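Local coordinates for protein Maltose/maltodextrin transport permease homologue (Bdellovibrio bacteriovorus HD100, PDB 6FFL) that binds maltodextrins such as maltotriose, as the solute-binding (MalE) domain fused to the MalF membrane subunit of a maltose/maltodextrin ABC transporter, at residues S47-A52 / M75-P80; S51-G56 / N275-S280; W236-Y241 / V246-A251. All coordinates share one frame; numbering follows the deposited sequence. Where two conformers were deposited one is given.

Interaction 1 (S47-A52 / M75-P80); sequences SSFQSA and MGIVRP. With PT (platinum (II) ion), chain E.
Where helix 42-54 of this solute-binding domain packs against the loop after helix 69-74, Phe49 and Gln50 take up the side chain of Ile77, and Val78 closes in beside it. A Schellman motif ends helix 69-74, with two bonds back into the last turn and Gly76 in positive phi. The CA–CB bond of Ile77 then points toward helix 42-54. Its CG1 sits between the backbone N and the carbonyl carbon (chi1 61°), and the extended second torsion carries CD1 outward, into the angle between the Phe49 ring and the helix backbone. There Ile77 CD1 lies 3.7 Å from Phe49 CE2 and 3.9 Å from Gln50 CA. Phe49 starts off to one side of the loop, but with CG anti to its N (chi1 -176°) the ring swings in alongside Ile77, the two side chains running past each other in opposite senses. The same ring atom also meets the next residue, Phe49 CE2 lying 3.9 Å from Val78 CG1. Both methyls approach the ring obliquely. Phe72 of helix 69-74 touches Phe49, Ile77 and Val78 and completes the cluster. On the outer side, the bent chain of Met75 places its SD 2.3 Å from a platinum ion. Met54, farther along helix 42-54, supplies the second thioether, nearly opposite the first at about 170°, and water 1 sits 2.1 Å from platinum, roughly at right angles to both sulfurs. The chemistry is thus of two kinds: helix and loop meet through apolar side chains with no hydrogen bond between the two segments, while a soft metal, probably a heavy-atom additive, bridges two methionine sulfurs at the surface.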
ATOM      1  N   SER A  47      -5.272 -10.374   9.980  1.00 17.07           N
ATOM      2  CA  SER A  47      -6.141 -11.367  10.596  1.00 17.72           C
ATOM      3  C   SER A  47      -5.396 -12.180  11.655  1.00 19.19           C
ATOM      4  O   SER A  47      -5.966 -12.512  12.700  1.00 19.56           O
ATOM      5  CB  SER A  47      -6.749 -12.268   9.516  1.00 18.86           C
ATOM      6  OG  SER A  47      -5.760 -13.064   8.900  1.00 25.88           O
ATOM      7  N   SER A  48      -4.116 -12.486  11.426  1.00 15.23           N
ATOM      8  CA  SER A  48      -3.376 -13.288  12.402  1.00 16.52           C
ATOM      9  C   SER A  48      -3.027 -12.474  13.652  1.00 17.94           C
ATOM     10  O   SER A  48      -3.069 -13.004  14.772  1.00 19.67           O
ATOM     11  CB  SER A  48      -2.129 -13.904  11.746  1.00 26.19           C
ATOM     12  OG  SER A  48      -1.073 -12.971  11.577  1.00 24.55           O
ATOM     13  N   PHE A  49      -2.710 -11.184  13.498  1.00 15.18           N
ATOM     14  CA  PHE A  49      -2.505 -10.363  14.687  1.00 18.41           C
ATOM     15  C   PHE A  49      -3.794 -10.244  15.494  1.00 17.24           C
ATOM     16  O   PHE A  49      -3.779 -10.360  16.729  1.00 15.75           O
ATOM     17  CB  PHE A  49      -1.971  -8.971  14.329  1.00 16.43           C
ATOM     18  CG  PHE A  49      -1.674  -8.141  15.556  1.00 17.64           C
ATOM     19  CD1 PHE A  49      -0.506  -8.351  16.279  1.00 16.14           C
ATOM     20  CD2 PHE A  49      -2.587  -7.211  16.021  1.00 16.11           C
ATOM     21  CE1 PHE A  49      -0.249  -7.631  17.437  1.00 21.87           C
ATOM     22  CE2 PHE A  49      -2.337  -6.481  17.178  1.00 15.33           C
ATOM     23  CZ  PHE A  49      -1.164  -6.698  17.888  1.00 18.43           C
ATOM     24  N   GLN A  50      -4.923 -10.025  14.814  1.00 15.71           N
ATOM     25  CA  GLN A  50      -6.192  -9.925  15.530  1.00 15.45           C
ATOM     26  C   GLN A  50      -6.474 -11.207  16.305  1.00 19.24           C
ATOM     27  O   GLN A  50      -6.836 -11.166  17.488  1.00 21.09           O
ATOM     28  CB  GLN A  50      -7.330  -9.617  14.549  1.00 18.43           C
ATOM     29  CG  GLN A  50      -7.230  -8.238  13.916  1.00 18.81           C
ATOM     30  CD  GLN A  50      -8.382  -7.915  12.974  1.00 28.93           C
ATOM     31  OE1 GLN A  50      -8.740  -6.755  12.791  1.00 35.26           O
ATOM     32  NE2 GLN A  50      -8.965  -8.946  12.371  1.00 36.76           N
ATOM     33  N   SER A  51      -6.299 -12.359  15.651  0.58 18.76           N
ATOM     34  CA  SER A  51      -6.587 -13.635  16.298  0.58 21.44           C
ATOM     35  C   SER A  51      -5.647 -13.884  17.470  0.58 24.60           C
ATOM     36  O   SER A  51      -6.080 -14.285  18.554  0.58 22.30           O
ATOM     37  CB  SER A  51      -6.485 -14.769  15.277  0.58 25.53           C
ATOM     38  OG  SER A  51      -6.540 -16.029  15.916  0.58 34.10           O
ATOM     39  N   ALA A  52      -4.349 -13.638  17.271  1.00 17.02           N
ATOM     40  CA  ALA A  52      -3.382 -13.898  18.330  1.00 19.30           C
ATOM     41  C   ALA A  52      -3.604 -12.975  19.523  1.00 17.80           C
ATOM     42  O   ALA A  52      -3.554 -13.421  20.674  1.00 18.73           O
ATOM     43  CB  ALA A  52      -1.959 -13.751  17.798  1.00 17.39           C
ATOM     44  N   MET A  75     -10.791  -2.949  18.680  1.00 20.32           N
ATOM     45  CA  MET A  75     -10.756  -4.241  19.361  1.00 21.50           C
ATOM     46  C   MET A  75      -9.934  -4.205  20.644  1.00 22.08           C
ATOM     47  O   MET A  75      -9.853  -5.223  21.343  1.00 21.83           O
ATOM     48  CB  MET A  75     -10.187  -5.317  18.433  1.00 22.59           C
ATOM     49  CG  MET A  75     -10.986  -5.562  17.160  1.00 33.77           C
ATOM     50  SD  MET A  75     -12.429  -6.604  17.401  1.00 42.10           S
ATOM     51  CE  MET A  75     -12.899  -6.946  15.702  1.00 39.18           C
ATOM     52  N   GLY A  76      -9.322  -3.066  20.956  1.00 19.62           N
ATOM     53  CA  GLY A  76      -8.523  -2.918  22.158  1.00 19.42           C
ATOM     54  C   GLY A  76      -7.250  -3.739  22.176  1.00 21.82           C
ATOM     55  O   GLY A  76      -6.788  -4.117  23.252  1.00 28.11           O
ATOM     56  N   ILE A  77      -6.658  -4.028  21.018  1.00 16.03           N
ATOM     57  CA  ILE A  77      -5.497  -4.908  20.996  1.00 17.86           C
ATOM     58  C   ILE A  77      -4.188  -4.165  20.743  1.00 22.08           C
ATOM     59  O   ILE A  77      -3.131  -4.807  20.696  1.00 18.50           O
ATOM     60  CB  ILE A  77      -5.678  -6.057  19.985  1.00 16.69           C
ATOM     61  CG1 ILE A  77      -5.857  -5.510  18.565  1.00 17.73           C
ATOM     62  CG2 ILE A  77      -6.849  -6.953  20.425  1.00 19.19           C
ATOM     63  CD1 ILE A  77      -6.006  -6.610  17.481  1.00 17.32           C
ATOM     64  N   VAL A  78      -4.212  -2.839  20.593  1.00 18.56           N
ATOM     65  CA  VAL A  78      -2.977  -2.063  20.517  1.00 14.66           C
ATOM     66  C   VAL A  78      -3.065  -0.874  21.463  1.00 19.52           C
ATOM     67  O   VAL A  78      -4.156  -0.384  21.777  1.00 21.16           O
ATOM     68  CB  VAL A  78      -2.666  -1.575  19.088  1.00 13.68           C
ATOM     69  CG1 VAL A  78      -2.286  -2.765  18.200  1.00 18.09           C
ATOM     70  CG2 VAL A  78      -3.846  -0.777  18.520  1.00 18.05           C
ATOM     71  N   ARG A  79      -1.895  -0.400  21.910  1.00 16.68           N
ATOM     72  CA  ARG A  79      -1.809   0.633  22.949  1.00 19.47           C
ATOM     73  C   ARG A  79      -1.773   2.030  22.331  1.00 18.16           C
ATOM     74  O   ARG A  79      -1.101   2.237  21.317  1.00 20.15           O
ATOM     75  CB  ARG A  79      -0.547   0.451  23.786  1.00 23.31           C
ATOM     76  CG  ARG A  79      -0.405  -0.914  24.421  1.00 29.11           C
ATOM     77  CD  ARG A  79       0.954  -1.065  25.098  1.00 27.05           C
ATOM     78  NE  ARG A  79       0.954  -2.223  25.989  1.00 28.26           N
ATOM     79  CZ  ARG A  79       0.909  -2.156  27.310  1.00 38.36           C
ATOM     80  NH1 ARG A  79       0.895  -0.974  27.921  1.00 33.88           N
ATOM     81  NH2 ARG A  79       0.899  -3.275  28.021  1.00 43.66           N
ATOM     82  N   PRO A  80      -2.467   3.012  22.908  1.00 18.30           N
ATOM     83  CA  PRO A  80      -2.237   4.402  22.491  1.00 17.81           C
ATOM     84  C   PRO A  80      -0.784   4.761  22.754  1.00 22.86           C
ATOM     85  O   PRO A  80      -0.230   4.401  23.791  1.00 21.08           O
ATOM     86  CB  PRO A  80      -3.181   5.216  23.388  1.00 21.31           C
ATOM     87  CG  PRO A  80      -4.124   4.226  23.986  1.00 29.70           C
ATOM     88  CD  PRO A  80      -3.405   2.917  24.040  1.00 18.89           C
TER
HETATM   89 PT    PT E 403     -11.509  -8.609  18.073  0.64 33.73          PT
HETATM   90  O   HOH W   1      -9.872  -8.482  16.719  1.00 33.06           O

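Interaction 2 (S51-G56 / N275-S280); sequences SAAMGG and NANMKS. With PT (platinum (II) ion), chain E.
Asn277 makes the one hydrogen bond between these segments, giving its side-chain ND2 to Ala53 O at 2.9 Å. The oxygen is met on a lone pair, in the carbonyl plane, and lies only 4° out of the Asn277 amide plane, although the N-H is bent to 142°. Ala53 O is gripped twice, since Gly56 N, 3.1 Å from it, also donates to it. The same Asn277 ND2 bonds Ser57 O as well, so one amide nitrogen holds one carbonyl in the last turn of helix 42-54 and one just past it. A first torsion of -60°, which sets CG beside the backbone N, aims this amide at the helix end. Within its own loop, Asn275 OD1 accepts Asn277 N at 2.8 Å from above its carbonyl plane. Asn275 ND2 instead reaches across to Ser57 O and Pro59 O, beyond helix 42-54.

Van der Waals contact is modest. Ala53 CB lies 4.0 Å from Asn277 ND2 and also touches Ile77, and the Asn277 amide rests against the Gly56 carbonyl group, with ND2 3.5 Å from Gly56 C.

Metal binding falls outside the pairing: Met54 points away from 275-280 and carries platinum on SD.

Two named motifs meet here: a Schellman motif with Gly56 at C-prime, which ends helix 42-54, and an Asx turn at Asn275, which opens the loop after strand 266-274.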
ATOM      1  N   SER A  51      -6.299 -12.359  15.651  0.58 18.76           N
ATOM      2  CA  SER A  51      -6.587 -13.635  16.298  0.58 21.44           C
ATOM      3  C   SER A  51      -5.647 -13.884  17.470  0.58 24.60           C
ATOM      4  O   SER A  51      -6.080 -14.285  18.554  0.58 22.30           O
ATOM      5  CB  SER A  51      -6.485 -14.769  15.277  0.58 25.53           C
ATOM      6  OG  SER A  51      -6.540 -16.029  15.916  0.58 34.10           O
ATOM      7  N   ALA A  52      -4.349 -13.638  17.271  1.00 17.02           N
ATOM      8  CA  ALA A  52      -3.382 -13.898  18.330  1.00 19.30           C
ATOM      9  C   ALA A  52      -3.604 -12.975  19.523  1.00 17.80           C
ATOM     10  O   ALA A  52      -3.554 -13.421  20.674  1.00 18.73           O
ATOM     11  CB  ALA A  52      -1.959 -13.751  17.798  1.00 17.39           C
ATOM     12  N   ALA A  53      -3.861 -11.692  19.267  1.00 17.43           N
ATOM     13  CA  ALA A  53      -4.014 -10.737  20.361  1.00 20.83           C
ATOM     14  C   ALA A  53      -5.329 -10.948  21.100  1.00 21.05           C
ATOM     15  O   ALA A  53      -5.389 -10.798  22.326  1.00 24.10           O
ATOM     16  CB  ALA A  53      -3.909  -9.307  19.823  1.00 24.91           C
ATOM     17  N   MET A  54      -6.395 -11.314  20.382  1.00 19.78           N
ATOM     18  CA  MET A  54      -7.644 -11.619  21.073  1.00 19.51           C
ATOM     19  C   MET A  54      -7.507 -12.866  21.934  1.00 27.33           C
ATOM     20  O   MET A  54      -8.132 -12.959  22.999  1.00 27.74           O
ATOM     21  CB  MET A  54      -8.770 -11.791  20.058  1.00 25.23           C
ATOM     22  CG  MET A  54      -9.250 -10.488  19.473  1.00 30.81           C
ATOM     23  SD  MET A  54     -10.957 -10.639  18.950  1.00 42.81           S
ATOM     24  CE  MET A  54     -10.739 -11.392  17.351  1.00 19.37           C
ATOM     25  N   GLY A  55      -6.700 -13.827  21.495  1.00 24.09           N
ATOM     26  CA  GLY A  55      -6.367 -15.006  22.265  1.00 24.48           C
ATOM     27  C   GLY A  55      -5.380 -14.778  23.386  1.00 31.96           C
ATOM     28  O   GLY A  55      -4.938 -15.742  24.019  1.00 39.65           O
ATOM     29  N   GLY A  56      -5.024 -13.528  23.659  1.00 27.26           N
ATOM     30  CA  GLY A  56      -4.165 -13.192  24.777  1.00 31.07           C
ATOM     31  C   GLY A  56      -2.685 -13.129  24.478  1.00 28.80           C
ATOM     32  O   GLY A  56      -1.890 -12.964  25.409  1.00 33.64           O
ATOM     33  N   ASN A 275       1.471  -3.977  21.046  1.00 16.62           N
ATOM     34  CA  ASN A 275       0.450  -4.882  21.562  1.00 17.47           C
ATOM     35  C   ASN A 275      -0.032  -4.432  22.937  1.00 18.26           C
ATOM     36  O   ASN A 275       0.766  -4.080  23.814  1.00 20.75           O
ATOM     37  CB  ASN A 275       1.027  -6.301  21.633  1.00 21.83           C
ATOM     38  CG  ASN A 275      -0.038  -7.384  21.686  1.00 24.48           C
ATOM     39  OD1 ASN A 275      -1.146  -7.169  22.173  1.00 20.67           O
ATOM     40  ND2 ASN A 275       0.304  -8.570  21.178  1.00 20.33           N
ATOM     41  N   ALA A 276      -1.350  -4.444  23.120  1.00 18.77           N
ATOM     42  CA  ALA A 276      -1.892  -4.260  24.458  1.00 19.79           C
ATOM     43  C   ALA A 276      -1.436  -5.375  25.399  1.00 20.74           C
ATOM     44  O   ALA A 276      -1.298  -5.148  26.609  1.00 23.91           O
ATOM     45  CB  ALA A 276      -3.417  -4.198  24.375  1.00 20.33           C
ATOM     46  N   ASN A 277      -1.208  -6.581  24.867  1.00 21.89           N
ATOM     47  CA  ASN A 277      -0.697  -7.720  25.639  1.00 22.34           C
ATOM     48  C   ASN A 277       0.822  -7.665  25.698  1.00 23.53           C
ATOM     49  O   ASN A 277       1.476  -7.741  24.656  1.00 24.67           O
ATOM     50  CB  ASN A 277      -1.094  -9.050  24.986  1.00 24.12           C
ATOM     51  CG  ASN A 277      -2.584  -9.242  24.880  1.00 34.44           C
ATOM     52  OD1 ASN A 277      -3.318  -8.945  25.816  1.00 33.20           O
ATOM     53  ND2 ASN A 277      -3.041  -9.771  23.740  1.00 27.25           N
ATOM     54  N   MET A 278       1.386  -7.584  26.900  1.00 22.09           N
ATOM     55  CA  MET A 278       2.828  -7.678  27.100  1.00 26.83           C
ATOM     56  C   MET A 278       3.097  -8.699  28.195  1.00 27.22           C
ATOM     57  O   MET A 278       2.484  -8.636  29.266  1.00 29.20           O
ATOM     58  CB  MET A 278       3.439  -6.325  27.483  1.00 28.05           C
ATOM     59  CG  MET A 278       3.327  -5.253  26.417  1.00 25.34           C
ATOM     60  SD  MET A 278       4.587  -5.440  25.132  1.00 25.15           S
ATOM     61  CE  MET A 278       3.961  -4.305  23.906  1.00 20.99           C
ATOM     62  N   LYS A 279       4.020  -9.629  27.930  1.00 28.74           N
ATOM     63  CA  LYS A 279       4.278 -10.715  28.871  1.00 32.69           C
ATOM     64  C   LYS A 279       4.822 -10.210  30.199  1.00 34.63           C
ATOM     65  O   LYS A 279       4.582 -10.831  31.241  1.00 30.57           O
ATOM     66  CB  LYS A 279       5.264 -11.720  28.275  1.00 33.43           C
ATOM     67  CG  LYS A 279       4.753 -12.494  27.077  1.00 47.95           C
ATOM     68  CD  LYS A 279       5.844 -13.424  26.562  1.00 55.95           C
ATOM     69  CE  LYS A 279       5.630 -13.799  25.111  1.00 55.64           C
ATOM     70  NZ  LYS A 279       6.426 -15.003  24.752  1.00 62.40           N
ATOM     71  N   SER A 280       5.571  -9.112  30.190  1.00 31.40           N
ATOM     72  CA  SER A 280       6.198  -8.628  31.412  1.00 33.75           C
ATOM     73  C   SER A 280       6.659  -7.200  31.188  1.00 31.90           C
ATOM     74  O   SER A 280       6.667  -6.697  30.063  1.00 28.87           O
ATOM     75  CB  SER A 280       7.380  -9.505  31.828  1.00 32.14           C
ATOM     76  OG  SER A 280       8.529  -9.175  31.069  1.00 32.59           O
TER
HETATM   77 PT    PT E 403     -11.509  -8.609  18.073  0.64 33.73          PT
HETATM   78  O   HOH W   1      -9.872  -8.482  16.719  1.00 33.06           O

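Interaction 3 (W236-Y241 / V246-A251); sequences WSWGDY and VDFGIA. With GLC (alpha-D-glucopyranose), chain B; GLC (alpha-D-glucopyranose), chain C.
Trp238, Tyr241, Phe248 and Ile250 interlock where the short helix 238-243 faces strand 248-251. Phe248 occupies the middle. Its chi1 of 67° stands CG between the backbone N and the carbonyl carbon and directs the ring against the helix, where Phe248 CE1 comes within 3.6 Å of Tyr241 CB and Phe248 CE2 within 3.9 Å of Trp238 CD1. The five-membered ring of Trp238 and the Phe248 ring lie at 29° but slid apart, centroids 5.8 Å from each other, hardly overlapping. Trp238 starts off to one side, but with CG anti to its carbonyl carbon its side chain crosses those of Phe248 and Ile250 at about a right angle: Ile250 CD1 touches Trp238 CZ2 at 3.9 Å, and Ile250 CG2 sits near Trp238 NE1 while lying in plane at the edge of Phe248. Tyr241 uses its CB here; its ring leads away to meet Phe223 edge-to-face, and its OH bonds Asn233 ND2. At the turn between the two elements, Val246 N donates to Tyr241 O at 3.0 Å, a fairly straight bond (160°).

Two residues before Trp238, Trp236 faces the other way, into the ligand pocket. One face of its indole carries two linked glucose units of maltotriose: one lies nearly parallel to it, its C4 above the ring centre, while the other is tilted over the rim, its C1 3.5 Å from Trp236 CH2. Tyr216 OH bonds Trp236 NE1, helping fix its setting. The flat stack of the first is typical of maltodextrin-binding proteins, here close to a helix packed on edge strand 248-251.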
ATOM      1  N   TRP A 236       6.631   0.862  -2.359  1.00 12.41           N
ATOM      2  CA  TRP A 236       7.321  -0.255  -1.717  1.00 13.87           C
ATOM      3  C   TRP A 236       8.091  -1.110  -2.714  1.00 15.96           C
ATOM      4  O   TRP A 236       8.957  -1.890  -2.296  1.00 16.31           O
ATOM      5  CB  TRP A 236       6.319  -1.165  -0.985  1.00 14.46           C
ATOM      6  CG  TRP A 236       5.255  -1.699  -1.921  1.00 13.96           C
ATOM      7  CD1 TRP A 236       5.366  -2.763  -2.773  1.00 16.07           C
ATOM      8  CD2 TRP A 236       3.936  -1.158  -2.125  1.00  9.95           C
ATOM      9  NE1 TRP A 236       4.198  -2.922  -3.487  1.00 17.55           N
ATOM     10  CE2 TRP A 236       3.306  -1.954  -3.106  1.00 13.39           C
ATOM     11  CE3 TRP A 236       3.227  -0.090  -1.561  1.00 12.22           C
ATOM     12  CZ2 TRP A 236       1.998  -1.709  -3.541  1.00 14.89           C
ATOM     13  CZ3 TRP A 236       1.921   0.158  -2.000  1.00 11.97           C
ATOM     14  CH2 TRP A 236       1.327  -0.646  -2.980  1.00 12.95           C
ATOM     15  N   SER A 237       7.789  -1.000  -4.013  1.00 10.25           N
ATOM     16  CA  SER A 237       8.386  -1.878  -5.008  1.00 12.43           C
ATOM     17  C   SER A 237       9.637  -1.299  -5.656  1.00 12.91           C
ATOM     18  O   SER A 237      10.331  -2.030  -6.368  1.00 13.92           O
ATOM     19  CB  SER A 237       7.355  -2.219  -6.097  1.00 12.33           C
ATOM     20  OG  SER A 237       7.046  -1.072  -6.898  1.00 13.65           O
ATOM     21  N   TRP A 238       9.949  -0.024  -5.413  1.00 15.70           N
ATOM     22  CA  TRP A 238      11.072   0.613  -6.099  1.00 14.08           C
ATOM     23  C   TRP A 238      12.376  -0.131  -5.846  1.00 15.36           C
ATOM     24  O   TRP A 238      13.162  -0.371  -6.771  1.00 17.69           O
ATOM     25  CB  TRP A 238      11.221   2.056  -5.631  1.00 12.01           C
ATOM     26  CG  TRP A 238      10.102   2.979  -6.017  1.00 15.60           C
ATOM     27  CD1 TRP A 238       9.160   2.790  -6.996  1.00 18.72           C
ATOM     28  CD2 TRP A 238       9.830   4.253  -5.436  1.00 13.98           C
ATOM     29  NE1 TRP A 238       8.315   3.876  -7.049  1.00 13.53           N
ATOM     30  CE2 TRP A 238       8.717   4.795  -6.109  1.00 13.79           C
ATOM     31  CE3 TRP A 238      10.425   4.994  -4.408  1.00 14.54           C
ATOM     32  CZ2 TRP A 238       8.172   6.036  -5.773  1.00 13.39           C
ATOM     33  CZ3 TRP A 238       9.889   6.234  -4.084  1.00 17.24           C
ATOM     34  CH2 TRP A 238       8.771   6.740  -4.763  1.00 15.67           C
ATOM     35  N   GLY A 239      12.636  -0.474  -4.583  1.00 18.14           N
ATOM     36  CA  GLY A 239      13.913  -1.083  -4.247  1.00 21.70           C
ATOM     37  C   GLY A 239      14.131  -2.393  -4.972  1.00 24.58           C
ATOM     38  O   GLY A 239      15.227  -2.673  -5.461  1.00 21.81           O
ATOM     39  N   ASP A 240      13.080  -3.198  -5.082  1.00 23.70           N
ATOM     40  CA  ASP A 240      13.235  -4.497  -5.718  1.00 26.38           C
ATOM     41  C   ASP A 240      13.389  -4.386  -7.228  1.00 21.98           C
ATOM     42  O   ASP A 240      14.104  -5.198  -7.825  1.00 19.83           O
ATOM     43  CB  ASP A 240      12.070  -5.393  -5.320  1.00 25.11           C
ATOM     44  CG  ASP A 240      12.276  -5.997  -3.934  1.00 42.08           C
ATOM     45  OD1 ASP A 240      13.274  -6.724  -3.744  1.00 52.62           O
ATOM     46  OD2 ASP A 240      11.494  -5.704  -3.017  1.00 28.72           O
ATOM     47  N   TYR A 241      12.777  -3.379  -7.868  1.00 19.57           N
ATOM     48  CA  TYR A 241      13.043  -3.202  -9.295  1.00 16.55           C
ATOM     49  C   TYR A 241      14.449  -2.675  -9.540  1.00 23.37           C
ATOM     50  O   TYR A 241      15.085  -3.061 -10.528  1.00 25.37           O
ATOM     51  CB  TYR A 241      11.994  -2.287  -9.946  1.00 17.49           C
ATOM     52  CG  TYR A 241      10.607  -2.895  -9.850  1.00 15.36           C
ATOM     53  CD1 TYR A 241      10.407  -4.243 -10.115  1.00 16.26           C
ATOM     54  CD2 TYR A 241       9.515  -2.129  -9.458  1.00 19.17           C
ATOM     55  CE1 TYR A 241       9.149  -4.821 -10.000  1.00 19.61           C
ATOM     56  CE2 TYR A 241       8.258  -2.694  -9.335  1.00 16.73           C
ATOM     57  CZ  TYR A 241       8.080  -4.033  -9.599  1.00 16.31           C
ATOM     58  OH  TYR A 241       6.837  -4.600  -9.468  1.00 19.39           O
ATOM     59  N   VAL A 246      15.988  -3.163 -13.383  1.00 23.26           N
ATOM     60  CA  VAL A 246      15.019  -2.576 -14.297  1.00 22.79           C
ATOM     61  C   VAL A 246      15.272  -1.074 -14.335  1.00 21.63           C
ATOM     62  O   VAL A 246      15.261  -0.412 -13.293  1.00 26.41           O
ATOM     63  CB  VAL A 246      13.577  -2.877 -13.860  1.00 23.29           C
ATOM     64  CG1 VAL A 246      12.588  -2.336 -14.898  1.00 23.60           C
ATOM     65  CG2 VAL A 246      13.373  -4.371 -13.631  1.00 24.09           C
ATOM     66  N   ASP A 247      15.510  -0.542 -15.533  1.00 20.78           N
ATOM     67  CA  ASP A 247      15.613   0.900 -15.748  1.00 22.26           C
ATOM     68  C   ASP A 247      14.200   1.439 -15.923  1.00 19.24           C
ATOM     69  O   ASP A 247      13.648   1.452 -17.025  1.00 23.07           O
ATOM     70  CB  ASP A 247      16.486   1.208 -16.959  1.00 27.80           C
ATOM     71  CG  ASP A 247      16.704   2.697 -17.155  1.00 30.29           C
ATOM     72  OD1 ASP A 247      16.433   3.471 -16.214  1.00 28.46           O
ATOM     73  OD2 ASP A 247      17.137   3.094 -18.252  1.00 31.46           O
ATOM     74  N   PHE A 248      13.594   1.868 -14.822  1.00 19.24           N
ATOM     75  CA  PHE A 248      12.202   2.289 -14.846  1.00 19.93           C
ATOM     76  C   PHE A 248      12.059   3.776 -14.547  1.00 22.96           C
ATOM     77  O   PHE A 248      12.887   4.374 -13.849  1.00 22.45           O
ATOM     78  CB  PHE A 248      11.350   1.478 -13.854  1.00 17.81           C
ATOM     79  CG  PHE A 248      11.687   1.719 -12.395  1.00 18.37           C
ATOM     80  CD1 PHE A 248      12.668   0.972 -11.755  1.00 21.67           C
ATOM     81  CD2 PHE A 248      10.989   2.659 -11.665  1.00 12.99           C
ATOM     82  CE1 PHE A 248      12.958   1.179 -10.411  1.00 22.59           C
ATOM     83  CE2 PHE A 248      11.263   2.874 -10.317  1.00 17.34           C
ATOM     84  CZ  PHE A 248      12.250   2.132  -9.687  1.00 20.77           C
ATOM     85  N   GLY A 249      10.997   4.364 -15.101  1.00 18.00           N
ATOM     86  CA  GLY A 249      10.519   5.667 -14.699  1.00 14.11           C
ATOM     87  C   GLY A 249       9.191   5.516 -13.974  1.00 17.04           C
ATOM     88  O   GLY A 249       8.587   4.444 -13.948  1.00 15.61           O
ATOM     89  N   ILE A 250       8.740   6.618 -13.374  1.00 14.50           N
ATOM     90  CA  ILE A 250       7.467   6.631 -12.659  1.00 11.72           C
ATOM     91  C   ILE A 250       6.661   7.834 -13.123  1.00 13.84           C
ATOM     92  O   ILE A 250       7.219   8.821 -13.613  1.00 15.02           O
ATOM     93  CB  ILE A 250       7.631   6.649 -11.119  1.00 11.64           C
ATOM     94  CG1 ILE A 250       8.317   7.931 -10.635  1.00 16.15           C
ATOM     95  CG2 ILE A 250       8.389   5.414 -10.625  1.00 17.27           C
ATOM     96  CD1 ILE A 250       8.279   8.063  -9.089  1.00 16.78           C
ATOM     97  N   ALA A 251       5.337   7.730 -12.993  1.00 12.76           N
ATOM     98  CA  ALA A 251       4.436   8.787 -13.439  1.00 14.15           C
ATOM     99  C   ALA A 251       3.101   8.616 -12.734  1.00 10.86           C
ATOM    100  O   ALA A 251       2.802   7.560 -12.175  1.00 13.35           O
ATOM    101  CB  ALA A 251       4.226   8.759 -14.960  1.00 16.91           C
TER
HETATM  102  C1  GLC B   2       0.387  -2.827  -0.388  1.00 10.30           C
HETATM  103  C2  GLC B   2      -0.016  -1.688   0.540  1.00  8.49           C
HETATM  104  C3  GLC B   2      -1.225  -2.028   1.397  1.00  9.27           C
HETATM  105  C4  GLC B   2      -2.336  -2.518   0.475  1.00 10.87           C
HETATM  106  C5  GLC B   2      -1.830  -3.711  -0.333  1.00 13.95           C
HETATM  107  C6  GLC B   2      -2.918  -4.244  -1.273  1.00 13.54           C
HETATM  108  O2  GLC B   2       1.120  -1.371   1.366  1.00 13.85           O
HETATM  109  O3  GLC B   2      -1.647  -0.839   2.087  1.00 13.75           O
HETATM  110  O4  GLC B   2      -3.446  -2.940   1.251  1.00 13.25           O
HETATM  111  O5  GLC B   2      -0.738  -3.273  -1.134  1.00 12.81           O
HETATM  112  O6  GLC B   2      -2.558  -5.559  -1.748  1.00 13.42           O
HETATM  113  C1  GLC C   1       4.539  -6.007  -0.159  1.00 22.37           C
HETATM  114  C2  GLC C   1       4.615  -4.652   0.554  1.00 16.36           C
HETATM  115  C3  GLC C   1       3.235  -4.174   0.979  1.00 19.78           C
HETATM  116  C4  GLC C   1       2.245  -4.231  -0.185  1.00 20.13           C
HETATM  117  C5  GLC C   1       2.261  -5.624  -0.829  1.00 19.02           C
HETATM  118  C6  GLC C   1       1.383  -5.669  -2.079  1.00 28.57           C
HETATM  119  O1  GLC C   1       4.159  -7.015   0.779  1.00 26.13           O
HETATM  120  O2  GLC C   1       5.413  -4.756   1.736  1.00 17.97           O
HETATM  121  O3  GLC C   1       3.353  -2.837   1.512  1.00 16.06           O
HETATM  122  O4  GLC C   1       0.939  -3.909   0.335  1.00 15.10           O
HETATM  123  O5  GLC C   1       3.587  -5.976  -1.239  1.00 23.82           O
HETATM  124  O6  GLC C   1       1.289  -7.014  -2.572  1.00 27.69           O

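Overall arrangement
From the N terminus, helix 42-54 comes first and serves two contacts. Interaction 1 closes a short loop back to it, after strand 61-65 and helix 69-74. Interaction 2 starts from the same helix, sharing Ser51 and Ala52, but closes a far longer loop when the chain returns in the loop after strand 266-274. The two touch: Ile77 O meets Ala276 N and Arg79 NE meets Asn275 O, both probable hydrogen bonds, and both contacts reach the same platinum ion. Interaction 3 is nested within that long loop, a short closure that lays helix 238-243 on edge strand 248-251 of the four-stranded sheet. It lies on the opposite side of the chain's centre, its nearest atoms about 17 Å from interaction 1.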